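Local coordinates for dihydrodipicolinate reductase N-terminus domain-containing protein (Mycobacterium smegmatis, PDB 6IAQ) that probably catalyses the NADP-dependent reductive amination of ketones to amines, as a native amine dehydrogenase, at residues Ile159-Asp171 with Gly263-Tyr275. Residues are numbered along the deposited sequence; the frame is centred on the assembly and turned at random.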
loop_
_atom_site.group_PDB
_atom_site.type_symbol
_atom_site.label_atom_id
_atom_site.label_comp_id
_atom_site.label_asym_id
_atom_site.label_seq_id
_atom_site.Cartn_x
_atom_site.Cartn_y
_atom_site.Cartn_z
ATOM N N ILE A 159 6.741 4.566 -15.803
ATOM C CA ILE A 159 6.069 3.244 -15.919
ATOM C C ILE A 159 5.880 2.925 -17.397
ATOM O O ILE A 159 5.224 3.738 -18.084
ATOM C CB ILE A 159 4.735 3.255 -15.148
ATOM C CG1 ILE A 159 4.980 3.453 -13.647
ATOM C CG2 ILE A 159 3.947 1.983 -15.459
ATOM C CD1 ILE A 159 3.703 3.609 -12.818
ATOM N N ASP A 160 6.378 1.773 -17.841
ATOM C CA ASP A 160 6.056 1.219 -19.176
ATOM C C ASP A 160 4.878 0.254 -19.041
ATOM O O ASP A 160 3.907 0.424 -19.770
ATOM C CB ASP A 160 7.268 0.525 -19.795
ATOM C CG ASP A 160 8.437 1.476 -19.983
ATOM O OD1 ASP A 160 8.183 2.650 -20.264
ATOM O OD2 ASP A 160 9.591 1.036 -19.783
ATOM N N THR A 161 4.981 -0.723 -18.139
ATOM C CA THR A 161 3.986 -1.805 -17.986
ATOM C C THR A 161 3.754 -2.104 -16.505
ATOM O O THR A 161 4.741 -2.303 -15.763
ATOM C CB THR A 161 4.439 -3.075 -18.698
ATOM O OG1 THR A 161 4.861 -2.680 -19.998
ATOM C CG2 THR A 161 3.326 -4.087 -18.845
ATOM N N VAL A 162 2.484 -2.217 -16.125
ATOM C CA VAL A 162 2.044 -2.810 -14.832
ATOM C C VAL A 162 1.407 -4.163 -15.152
ATOM O O VAL A 162 0.413 -4.188 -15.924
ATOM C CB VAL A 162 1.073 -1.886 -14.081
ATOM C CG1 VAL A 162 0.672 -2.495 -12.741
ATOM C CG2 VAL A 162 1.658 -0.495 -13.893
ATOM N N ARG A 163 1.963 -5.247 -14.590
ATOM C CA ARG A 163 1.521 -6.625 -14.870
ATOM C C ARG A 163 1.166 -7.313 -13.548
ATOM O O ARG A 163 2.011 -7.336 -12.635
ATOM C CB ARG A 163 2.605 -7.412 -15.620
ATOM C CG ARG A 163 2.888 -6.914 -17.024
ATOM C CD ARG A 163 3.122 -8.065 -17.984
ATOM N NE ARG A 163 4.509 -8.468 -17.948
ATOM C CZ ARG A 163 5.413 -8.172 -18.887
ATOM N NH1 ARG A 163 6.659 -8.594 -18.745
ATOM N NH2 ARG A 163 5.078 -7.469 -19.960
ATOM N N GLY A 164 -0.038 -7.875 -13.481
ATOM C CA GLY A 164 -0.505 -8.652 -12.328
ATOM C C GLY A 164 -0.836 -10.070 -12.718
ATOM O O GLY A 164 -1.322 -10.312 -13.851
ATOM N N LYS A 165 -0.602 -10.980 -11.784
ATOM C CA LYS A 165 -0.907 -12.410 -11.919
ATOM C C LYS A 165 -1.519 -12.847 -10.597
ATOM O O LYS A 165 -0.900 -12.589 -9.546
ATOM C CB LYS A 165 0.340 -13.230 -12.275
ATOM C CG LYS A 165 0.028 -14.662 -12.673
ATOM C CD LYS A 165 1.200 -15.480 -13.198
ATOM C CE LYS A 165 2.236 -15.780 -12.138
ATOM N NZ LYS A 165 2.867 -17.113 -12.324
ATOM N N ALA A 166 -2.714 -13.445 -10.655
ATOM C CA ALA A 166 -3.483 -13.828 -9.461
ATOM C C ALA A 166 -4.118 -15.193 -9.673
ATOM O O ALA A 166 -4.539 -15.535 -10.809
ATOM C CB ALA A 166 -4.499 -12.753 -9.147
ATOM N N SER A 167 -4.189 -15.940 -8.580
ATOM C CA SER A 167 -4.842 -17.259 -8.507
ATOM C C SER A 167 -5.702 -17.284 -7.240
ATOM O O SER A 167 -5.193 -16.955 -6.179
ATOM C CB SER A 167 -3.805 -18.369 -8.522
ATOM O OG SER A 167 -4.423 -19.648 -8.503
ATOM N N TRP A 168 -6.959 -17.700 -7.368
ATOM C CA TRP A 168 -7.801 -18.038 -6.199
ATOM C C TRP A 168 -8.539 -19.356 -6.445
ATOM O O TRP A 168 -8.665 -19.783 -7.596
ATOM C CB TRP A 168 -8.720 -16.878 -5.812
ATOM C CG TRP A 168 -9.520 -16.300 -6.927
ATOM C CD1 TRP A 168 -9.209 -15.194 -7.651
ATOM C CD2 TRP A 168 -10.795 -16.768 -7.421
ATOM N NE1 TRP A 168 -10.203 -14.929 -8.568
ATOM C CE2 TRP A 168 -11.177 -15.892 -8.454
ATOM C CE3 TRP A 168 -11.653 -17.823 -7.077
ATOM C CZ2 TRP A 168 -12.386 -16.024 -9.127
ATOM C CZ3 TRP A 168 -12.834 -17.971 -7.759
ATOM C CH2 TRP A 168 -13.191 -17.076 -8.760
ATOM N N ASN A 169 -8.939 -19.974 -5.343
ATOM C CA ASN A 169 -9.545 -21.317 -5.249
ATOM C C ASN A 169 -11.076 -21.183 -5.141
ATOM O O ASN A 169 -11.556 -20.707 -4.118
ATOM C CB ASN A 169 -8.976 -22.064 -4.058
ATOM C CG ASN A 169 -9.413 -23.499 -3.978
ATOM O OD1 ASN A 169 -10.097 -23.998 -4.868
ATOM N ND2 ASN A 169 -9.008 -24.178 -2.926
ATOM N N VAL A 170 -11.802 -21.650 -6.159
ATOM C CA VAL A 170 -13.279 -21.824 -6.118
ATOM C C VAL A 170 -13.719 -22.413 -4.771
ATOM O O VAL A 170 -14.718 -21.965 -4.224
ATOM C CB VAL A 170 -13.750 -22.693 -7.297
ATOM C CG1 VAL A 170 -15.138 -23.261 -7.060
ATOM C CG2 VAL A 170 -13.713 -21.895 -8.564
ATOM N N ASP A 171 -13.013 -23.420 -4.255
ATOM C CA ASP A 171 -13.487 -24.179 -3.069
ATOM C C ASP A 171 -13.289 -23.377 -1.781
ATOM O O ASP A 171 -13.688 -23.873 -0.736
ATOM C CB ASP A 171 -12.834 -25.567 -3.011
ATOM C CG ASP A 171 -13.637 -26.589 -3.821
ATOM O OD1 ASP A 171 -14.613 -26.190 -4.492
ATOM O OD2 ASP A 171 -13.270 -27.780 -3.779
ATOM N N GLY A 263 1.033 6.321 -22.393
ATOM C CA GLY A 263 2.167 5.373 -22.511
ATOM C C GLY A 263 2.033 4.124 -21.632
ATOM O O GLY A 263 2.172 3.002 -22.129
ATOM N N PRO A 264 1.801 4.233 -20.303
ATOM C CA PRO A 264 1.652 3.042 -19.458
ATOM C C PRO A 264 0.609 2.059 -20.000
ATOM O O PRO A 264 -0.464 2.460 -20.456
ATOM C CB PRO A 264 1.224 3.612 -18.102
ATOM C CG PRO A 264 1.814 4.996 -18.093
ATOM C CD PRO A 264 1.709 5.477 -19.527
ATOM N N VAL A 265 0.971 0.785 -19.954
ATOM C CA VAL A 265 0.104 -0.370 -20.296
ATOM C C VAL A 265 -0.148 -1.152 -19.011
ATOM O O VAL A 265 0.816 -1.376 -18.236
ATOM C CB VAL A 265 0.779 -1.246 -21.357
ATOM C CG1 VAL A 265 -0.023 -2.503 -21.632
ATOM C CG2 VAL A 265 1.049 -0.448 -22.635
ATOM N N PHE A 266 -1.392 -1.573 -18.811
ATOM C CA PHE A 266 -1.815 -2.396 -17.660
ATOM C C PHE A 266 -2.263 -3.754 -18.166
ATOM O O PHE A 266 -3.047 -3.808 -19.150
ATOM C CB PHE A 266 -2.944 -1.702 -16.913
ATOM C CG PHE A 266 -2.567 -0.363 -16.358
ATOM C CD1 PHE A 266 -2.552 0.757 -17.169
ATOM C CD2 PHE A 266 -2.208 -0.233 -15.030
ATOM C CE1 PHE A 266 -2.177 1.985 -16.659
ATOM C CE2 PHE A 266 -1.861 1.006 -14.521
ATOM C CZ PHE A 266 -1.871 2.117 -15.331
ATOM N N GLU A 267 -1.824 -4.811 -17.491
ATOM C CA GLU A 267 -2.187 -6.198 -17.860
ATOM C C GLU A 267 -2.407 -7.010 -16.587
ATOM O O GLU A 267 -1.594 -6.907 -15.652
ATOM C CB GLU A 267 -1.124 -6.811 -18.771
ATOM C CG GLU A 267 -1.589 -8.093 -19.424
ATOM C CD GLU A 267 -0.753 -8.577 -20.598
ATOM O OE1 GLU A 267 -0.916 -8.051 -21.717
ATOM O OE2 GLU A 267 0.061 -9.463 -20.388
ATOM N N PHE A 268 -3.473 -7.805 -16.557
ATOM C CA PHE A 268 -3.853 -8.602 -15.364
ATOM C C PHE A 268 -4.389 -9.959 -15.799
ATOM O O PHE A 268 -5.401 -10.038 -16.515
ATOM C CB PHE A 268 -4.836 -7.792 -14.511
ATOM C CG PHE A 268 -5.313 -8.508 -13.273
ATOM C CD1 PHE A 268 -4.404 -8.972 -12.331
ATOM C CD2 PHE A 268 -6.663 -8.632 -13.002
ATOM C CE1 PHE A 268 -4.833 -9.611 -11.180
ATOM C CE2 PHE A 268 -7.099 -9.285 -11.862
ATOM C CZ PHE A 268 -6.188 -9.761 -10.944
ATOM N N GLU A 269 -3.730 -11.015 -15.348
ATOM C CA GLU A 269 -4.158 -12.404 -15.587
ATOM C C GLU A 269 -4.651 -12.977 -14.258
ATOM O O GLU A 269 -3.908 -12.886 -13.235
ATOM C CB GLU A 269 -2.993 -13.207 -16.156
ATOM C CG GLU A 269 -3.274 -14.682 -16.274
ATOM C CD GLU A 269 -2.101 -15.468 -16.831
ATOM O OE1 GLU A 269 -1.009 -15.321 -16.315
ATOM O OE2 GLU A 269 -2.288 -16.191 -17.806
ATOM N N MET A 270 -5.870 -13.529 -14.274
ATOM C CA MET A 270 -6.542 -14.029 -13.061
ATOM C C MET A 270 -7.143 -15.395 -13.346
ATOM O O MET A 270 -7.928 -15.532 -14.292
ATOM C CB MET A 270 -7.618 -13.032 -12.607
ATOM C CG MET A 270 -8.213 -13.369 -11.268
ATOM S SD MET A 270 -9.894 -12.686 -11.144
ATOM C CE MET A 270 -10.708 -13.911 -12.167
ATOM N N SER A 271 -6.784 -16.372 -12.539
ATOM C CA SER A 271 -7.402 -17.710 -12.578
ATOM C C SER A 271 -8.224 -17.914 -11.302
ATOM O O SER A 271 -7.694 -17.709 -10.178
ATOM C CB SER A 271 -6.384 -18.782 -12.756
ATOM O OG SER A 271 -6.993 -20.057 -12.614
ATOM N N GLY A 272 -9.462 -18.330 -11.496
ATOM C CA GLY A 272 -10.369 -18.779 -10.437
ATOM C C GLY A 272 -10.798 -20.192 -10.743
ATOM O O GLY A 272 -11.559 -20.382 -11.742
ATOM N N ARG A 273 -10.320 -21.162 -9.958
ATOM C CA ARG A 273 -10.529 -22.589 -10.280
ATOM C C ARG A 273 -10.513 -23.437 -9.013
ATOM O O ARG A 273 -9.981 -23.006 -7.978
ATOM C CB ARG A 273 -9.471 -23.072 -11.280
ATOM C CG ARG A 273 -8.050 -23.136 -10.713
ATOM C CD ARG A 273 -6.943 -23.410 -11.759
ATOM N NE ARG A 273 -5.743 -23.631 -10.959
ATOM C CZ ARG A 273 -4.988 -22.654 -10.441
ATOM N NH1 ARG A 273 -5.250 -21.383 -10.721
ATOM N NH2 ARG A 273 -3.990 -22.965 -9.630
ATOM N N VAL A 274 -11.042 -24.654 -9.127
ATOM C CA VAL A 274 -10.924 -25.663 -8.058
ATOM C C VAL A 274 -9.451 -26.075 -7.977
ATOM O O VAL A 274 -8.870 -26.408 -9.024
ATOM C CB VAL A 274 -11.851 -26.860 -8.298
ATOM C CG1 VAL A 274 -11.716 -27.880 -7.199
ATOM C CG2 VAL A 274 -13.307 -26.431 -8.436
ATOM N N TYR A 275 -8.865 -26.020 -6.779
ATOM C CA TYR A 275 -7.465 -26.444 -6.550
ATOM C C TYR A 275 -7.413 -27.946 -6.254
ATOM O O TYR A 275 -8.309 -28.503 -5.559
ATOM C CB TYR A 275 -6.858 -25.711 -5.360
ATOM C CG TYR A 275 -6.447 -24.286 -5.613
ATOM C CD1 TYR A 275 -6.785 -23.593 -6.772
ATOM C CD2 TYR A 275 -5.760 -23.599 -4.622
ATOM C CE1 TYR A 275 -6.404 -22.271 -6.958
ATOM C CE2 TYR A 275 -5.378 -22.285 -4.792
ATOM C CZ TYR A 275 -5.704 -21.613 -5.952
ATOM O OH TYR A 275 -5.333 -20.303 -6.083
HETATM O O HOH W 1 -1.885 -21.351 -7.980
#
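The indole of W168 lies flat over G272, whose CA stands 3.4 Å from the centroid of the six-membered ring and almost on its normal. A chi1 of 51° sets CG of W168 between its own backbone N and carbonyl carbon and swings the ring across to the neighbouring strand. M270 meets the same indole in its plane: a Met-aromatic contact in which NE1 gives SD a weak hydrogen bond of 3.4 Å. Further along this face, A166 CB rests against F268 CE1 at 3.8 Å and V162 packs beside F266; W145 of helix 141-153 packs on A166, F268 and M270, and M153 on F266. Strands 161-169 and 265-273 are the parallel pair within an otherwise antiparallel sheet of the C-terminal domain, bonded alternately from V265 N to D160 O at one end to V170 N to R273 O at the other. On the other face, N169 sets CB over the centre of the Y275 ring, a CH-pi contact, its amide stacked at 5° toward ring CG, while OD1 accepts from Y275 N and, closing an Asx turn, from D171 N, on opposite sides of the amide plane. S167 OG is gripped by Y275 OH at 2.7 Å and R273 NH1 at 2.9 Å; a water joins it to R273 NH2, which also salt-bridges E279.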